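PDB 4MG4: phosphonomutase from Burkholderia cenocepacia J2315, which is a member of the phosphonomutase family with a TIM-barrel fold, a closed parallel beta-barrel surrounded by helices. Local coordinates for residues Gly25-Gly37 with Val48-Ala60. Sequence-based numbering, arbitrary orientation.
Sequences GQPLALFNVWDAG and VALATGSWSVAAA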
loop_
_atom_site.group_PDB
_atom_site.type_symbol
_atom_site.label_atom_id
_atom_site.label_comp_id
_atom_site.label_asym_id
_atom_site.label_seq_id
_atom_site.Cartn_x
_atom_site.Cartn_y
_atom_site.Cartn_z
ATOM N N GLY A 25 16.169 2.322 28.140
ATOM C CA GLY A 25 15.609 3.484 28.848
ATOM C C GLY A 25 15.314 4.694 27.987
ATOM O O GLY A 25 14.639 5.637 28.404
ATOM N N GLN A 26 15.774 4.674 26.729
ATOM C CA GLN A 26 15.496 5.731 25.771
ATOM C C GLN A 26 15.223 5.020 24.430
ATOM O O GLN A 26 15.999 5.181 23.485
ATOM C CB GLN A 26 16.734 6.617 25.686
ATOM C CG GLN A 26 16.657 7.844 24.807
ATOM C CD GLN A 26 17.906 8.714 25.004
ATOM O OE1 GLN A 26 18.294 9.009 26.152
ATOM N NE2 GLN A 26 18.579 9.064 23.903
ATOM N N PRO A 27 14.129 4.259 24.378
ATOM C CA PRO A 27 14.027 3.239 23.306
ATOM C C PRO A 27 13.732 3.812 21.929
ATOM O O PRO A 27 13.004 4.817 21.773
ATOM C CB PRO A 27 12.820 2.376 23.731
ATOM C CG PRO A 27 12.076 3.187 24.735
ATOM C CD PRO A 27 13.115 4.033 25.419
ATOM N N LEU A 28 14.250 3.110 20.937
ATOM C CA LEU A 28 13.889 3.309 19.597
ATOM C C LEU A 28 12.464 2.854 19.372
ATOM O O LEU A 28 12.147 1.685 19.523
ATOM C CB LEU A 28 14.848 2.472 18.746
ATOM C CG LEU A 28 14.561 2.455 17.241
ATOM C CD1 LEU A 28 14.575 3.878 16.690
ATOM C CD2 LEU A 28 15.548 1.606 16.492
ATOM N N ALA A 29 11.619 3.742 18.847
ATOM C CA ALA A 29 10.255 3.368 18.503
ATOM C C ALA A 29 10.131 3.280 16.974
ATOM O O ALA A 29 10.472 4.231 16.234
ATOM C CB ALA A 29 9.296 4.387 19.047
ATOM N N LEU A 30 9.637 2.159 16.516
ATOM C CA LEU A 30 9.546 1.865 15.061
ATOM C C LEU A 30 8.127 1.621 14.685
ATOM O O LEU A 30 7.409 0.935 15.385
ATOM C CB LEU A 30 10.351 0.601 14.648
ATOM C CG LEU A 30 11.867 0.777 14.771
ATOM C CD1 LEU A 30 12.584 -0.547 14.487
ATOM C CD2 LEU A 30 12.369 1.907 13.891
ATOM N N PHE A 31 7.749 2.122 13.496
ATOM C CA PHE A 31 6.450 1.869 12.886
ATOM C C PHE A 31 6.741 1.157 11.570
ATOM O O PHE A 31 7.733 1.506 10.843
ATOM C CB PHE A 31 5.687 3.190 12.649
ATOM C CG PHE A 31 5.513 3.954 13.886
ATOM C CD1 PHE A 31 4.496 3.649 14.724
ATOM C CD2 PHE A 31 6.492 4.859 14.288
ATOM C CE1 PHE A 31 4.336 4.311 15.914
ATOM C CE2 PHE A 31 6.348 5.529 15.481
ATOM C CZ PHE A 31 5.291 5.228 16.301
ATOM N N ASN A 32 6.006 0.064 11.356
ATOM C CA ASN A 32 6.244 -0.769 10.202
ATOM C C ASN A 32 5.561 -0.164 8.974
ATOM O O ASN A 32 4.370 0.146 9.036
ATOM C CB ASN A 32 5.701 -2.178 10.407
ATOM C CG ASN A 32 6.475 -2.963 11.409
ATOM O OD1 ASN A 32 7.634 -2.619 11.713
ATOM N ND2 ASN A 32 5.853 -3.996 11.962
ATOM N N VAL A 33 6.341 0.043 7.927
ATOM C CA VAL A 33 5.865 0.545 6.633
ATOM C C VAL A 33 5.862 -0.645 5.664
ATOM O O VAL A 33 6.464 -1.681 5.912
ATOM C CB VAL A 33 6.651 1.753 6.114
ATOM C CG1 VAL A 33 6.527 2.919 7.096
ATOM C CG2 VAL A 33 8.137 1.395 5.894
ATOM N N TRP A 34 5.153 -0.475 4.560
ATOM C CA TRP A 34 4.857 -1.565 3.639
ATOM C C TRP A 34 5.004 -1.196 2.160
ATOM O O TRP A 34 4.804 -2.050 1.303
ATOM C CB TRP A 34 3.451 -2.122 3.921
ATOM C CG TRP A 34 2.420 -1.073 3.781
ATOM C CD1 TRP A 34 1.707 -0.752 2.648
ATOM C CD2 TRP A 34 1.952 -0.206 4.802
ATOM N NE1 TRP A 34 0.834 0.265 2.905
ATOM C CE2 TRP A 34 0.942 0.614 4.227
ATOM C CE3 TRP A 34 2.256 -0.030 6.149
ATOM C CZ2 TRP A 34 0.305 1.600 4.951
ATOM C CZ3 TRP A 34 1.628 0.966 6.852
ATOM C CH2 TRP A 34 0.620 1.728 6.269
ATOM N N ASP A 35 5.370 0.040 1.851
ATOM C CA ASP A 35 5.602 0.491 0.480
ATOM C C ASP A 35 6.268 1.848 0.529
ATOM O O ASP A 35 6.457 2.425 1.614
ATOM C CB ASP A 35 4.334 0.513 -0.412
ATOM C CG ASP A 35 3.233 1.429 0.105
ATOM O OD1 ASP A 35 3.435 2.305 0.985
ATOM O OD2 ASP A 35 2.088 1.288 -0.420
ATOM N N ALA A 36 6.653 2.346 -0.618
ATOM C CA ALA A 36 7.431 3.574 -0.618
ATOM C C ALA A 36 6.599 4.784 -0.154
ATOM O O ALA A 36 7.130 5.711 0.443
ATOM C CB ALA A 36 7.982 3.792 -1.976
ATOM N N GLY A 37 5.291 4.800 -0.467
ATOM C CA GLY A 37 4.446 5.918 -0.030
ATOM C C GLY A 37 4.370 5.997 1.488
ATOM O O GLY A 37 4.469 7.094 2.071
ATOM N N VAL A 48 12.872 8.254 13.080
ATOM C CA VAL A 48 14.341 8.245 13.019
ATOM C C VAL A 48 14.915 7.020 12.282
ATOM O O VAL A 48 16.084 6.994 11.907
ATOM C CB VAL A 48 14.942 8.366 14.433
ATOM C CG1 VAL A 48 14.571 9.727 15.010
ATOM C CG2 VAL A 48 14.430 7.284 15.355
ATOM N N ALA A 49 14.062 6.042 12.063
ATOM C CA ALA A 49 14.390 4.874 11.287
ATOM C C ALA A 49 13.072 4.278 10.826
ATOM O O ALA A 49 12.030 4.594 11.408
ATOM C CB ALA A 49 15.129 3.889 12.148
ATOM N N LEU A 50 13.124 3.398 9.834
ATOM C CA LEU A 50 11.962 2.641 9.355
ATOM C C LEU A 50 12.161 1.122 9.506
ATOM O O LEU A 50 13.290 0.614 9.372
ATOM C CB LEU A 50 11.717 2.891 7.876
ATOM C CG LEU A 50 11.531 4.404 7.531
ATOM C CD1 LEU A 50 11.417 4.489 6.030
ATOM C CD2 LEU A 50 10.381 5.082 8.256
ATOM N N ALA A 51 11.043 0.425 9.713
ATOM C CA ALA A 51 11.033 -1.007 9.704
ATOM C C ALA A 51 10.013 -1.484 8.692
ATOM O O ALA A 51 8.983 -0.817 8.492
ATOM C CB ALA A 51 10.656 -1.552 11.069
ATOM N N THR A 52 10.233 -2.637 8.083
ATOM C CA THR A 52 9.134 -3.298 7.435
ATOM C C THR A 52 8.556 -4.314 8.388
ATOM O O THR A 52 9.272 -4.866 9.273
ATOM C CB THR A 52 9.550 -3.944 6.142
ATOM O OG1 THR A 52 10.353 -5.102 6.435
ATOM C CG2 THR A 52 10.369 -2.983 5.306
ATOM N N GLY A 53 7.287 -4.635 8.176
ATOM C CA GLY A 53 6.667 -5.709 8.918
ATOM C C GLY A 53 6.153 -6.718 7.898
ATOM O O GLY A 53 5.475 -6.357 6.943
ATOM N N SER A 54 6.384 -7.978 8.160
ATOM C CA SER A 54 6.023 -9.005 7.199
ATOM C C SER A 54 4.513 -9.064 7.023
ATOM O O SER A 54 4.054 -9.254 5.879
ATOM C CB SER A 54 6.599 -10.359 7.548
ATOM O OG SER A 54 5.966 -10.985 8.651
ATOM N N TRP A 55 3.767 -8.912 8.113
ATOM C CA TRP A 55 2.305 -9.041 8.019
ATOM C C TRP A 55 1.718 -7.937 7.133
ATOM O O TRP A 55 0.915 -8.223 6.219
ATOM C CB TRP A 55 1.668 -8.961 9.422
ATOM C CG TRP A 55 0.264 -9.443 9.445
ATOM C CD1 TRP A 55 -0.162 -10.708 9.743
ATOM C CD2 TRP A 55 -0.912 -8.690 9.114
ATOM N NE1 TRP A 55 -1.540 -10.788 9.630
ATOM C CE2 TRP A 55 -2.021 -9.561 9.249
ATOM C CE3 TRP A 55 -1.135 -7.379 8.731
ATOM C CZ2 TRP A 55 -3.320 -9.140 9.032
ATOM C CZ3 TRP A 55 -2.425 -6.964 8.510
ATOM C CH2 TRP A 55 -3.499 -7.841 8.656
ATOM N N SER A 56 2.114 -6.702 7.420
ATOM C CA SER A 56 1.721 -5.511 6.647
ATOM C C SER A 56 2.083 -5.585 5.165
ATOM O O SER A 56 1.270 -5.254 4.281
ATOM C CB SER A 56 2.389 -4.239 7.260
ATOM O OG SER A 56 1.891 -3.964 8.558
ATOM N N VAL A 57 3.320 -5.965 4.861
ATOM C CA VAL A 57 3.751 -6.122 3.488
ATOM C C VAL A 57 2.949 -7.201 2.770
ATOM O O VAL A 57 2.537 -7.006 1.631
ATOM C CB VAL A 57 5.250 -6.423 3.351
ATOM C CG1 VAL A 57 5.581 -6.769 1.920
ATOM C CG2 VAL A 57 6.063 -5.220 3.803
ATOM N N ALA A 58 2.711 -8.339 3.435
ATOM C CA ALA A 58 1.917 -9.385 2.823
ATOM C C ALA A 58 0.487 -8.932 2.575
ATOM O O ALA A 58 -0.036 -9.120 1.478
ATOM C CB ALA A 58 1.908 -10.616 3.694
ATOM N N ALA A 59 -0.124 -8.313 3.553
ATOM C CA ALA A 59 -1.496 -7.824 3.406
ATOM C C ALA A 59 -1.648 -6.819 2.260
ATOM O O ALA A 59 -2.525 -6.954 1.405
ATOM C CB ALA A 59 -1.965 -7.215 4.706
ATOM N N ALA A 60 -0.730 -5.861 2.209
ATOM C CA ALA A 60 -0.727 -4.832 1.163
ATOM C C ALA A 60 -0.641 -5.442 -0.246
ATOM O O ALA A 60 -1.275 -4.962 -1.204
ATOM C CB ALA A 60 0.401 -3.847 1.410
HETATM O O HOH W 1 11.226 6.484 14.712
HETATM O O HOH W 2 9.507 4.127 12.321
HETATM O O HOH W 3 2.113 -1.421 9.736
#
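Asn32 lies across Gly53 and meets Ala51 with its amide oxygen. Asn32 OD1 rests 3.3 Å from Ala51 CB, while Asn32 ND2 comes 3.6 Å from the bare CA of Gly53. CG stands anti to the carbonyl carbon (chi1 -70°), which carries the amide over the glycine. Two residues earlier, Leu30 spreads its two methyls along residues 49-51: Leu30 CD2 packs on Ala49 CB at 3.8 Å and CD1 on Ala51 CB. At the start of the strand, Leu28 CD1 meets Val48 CG2 as the two side chains pass in opposite directions. These strands, 28-33 and 50-52, are the first two of an eight-stranded parallel TIM barrel, and helix 36-44 makes the beta-alpha-beta crossover between them. One direct hydrogen bond joins the segments, Val33 N to Ala51 O, 2.8 Å and nearly straight at 166°. Where the strands splay apart, waters bridge Ala29 O to Val48 N and Phe31 N to Ala49 O. A third links Asn32 O to Ser56 OG. Past the strand, Trp34 touches helix 54-60 with its CB and the CD1 side of its indole, while the rest of the ring leads away. Its CG sits between backbone N and carbonyl carbon (chi1 59°), and Trp34 CD1 reaches Ala60 CB at 3.6 Å. Trp34 CB packs against Val57 CG2 at 4.1 Å, and Tyr246 meets the indole edge-to-face.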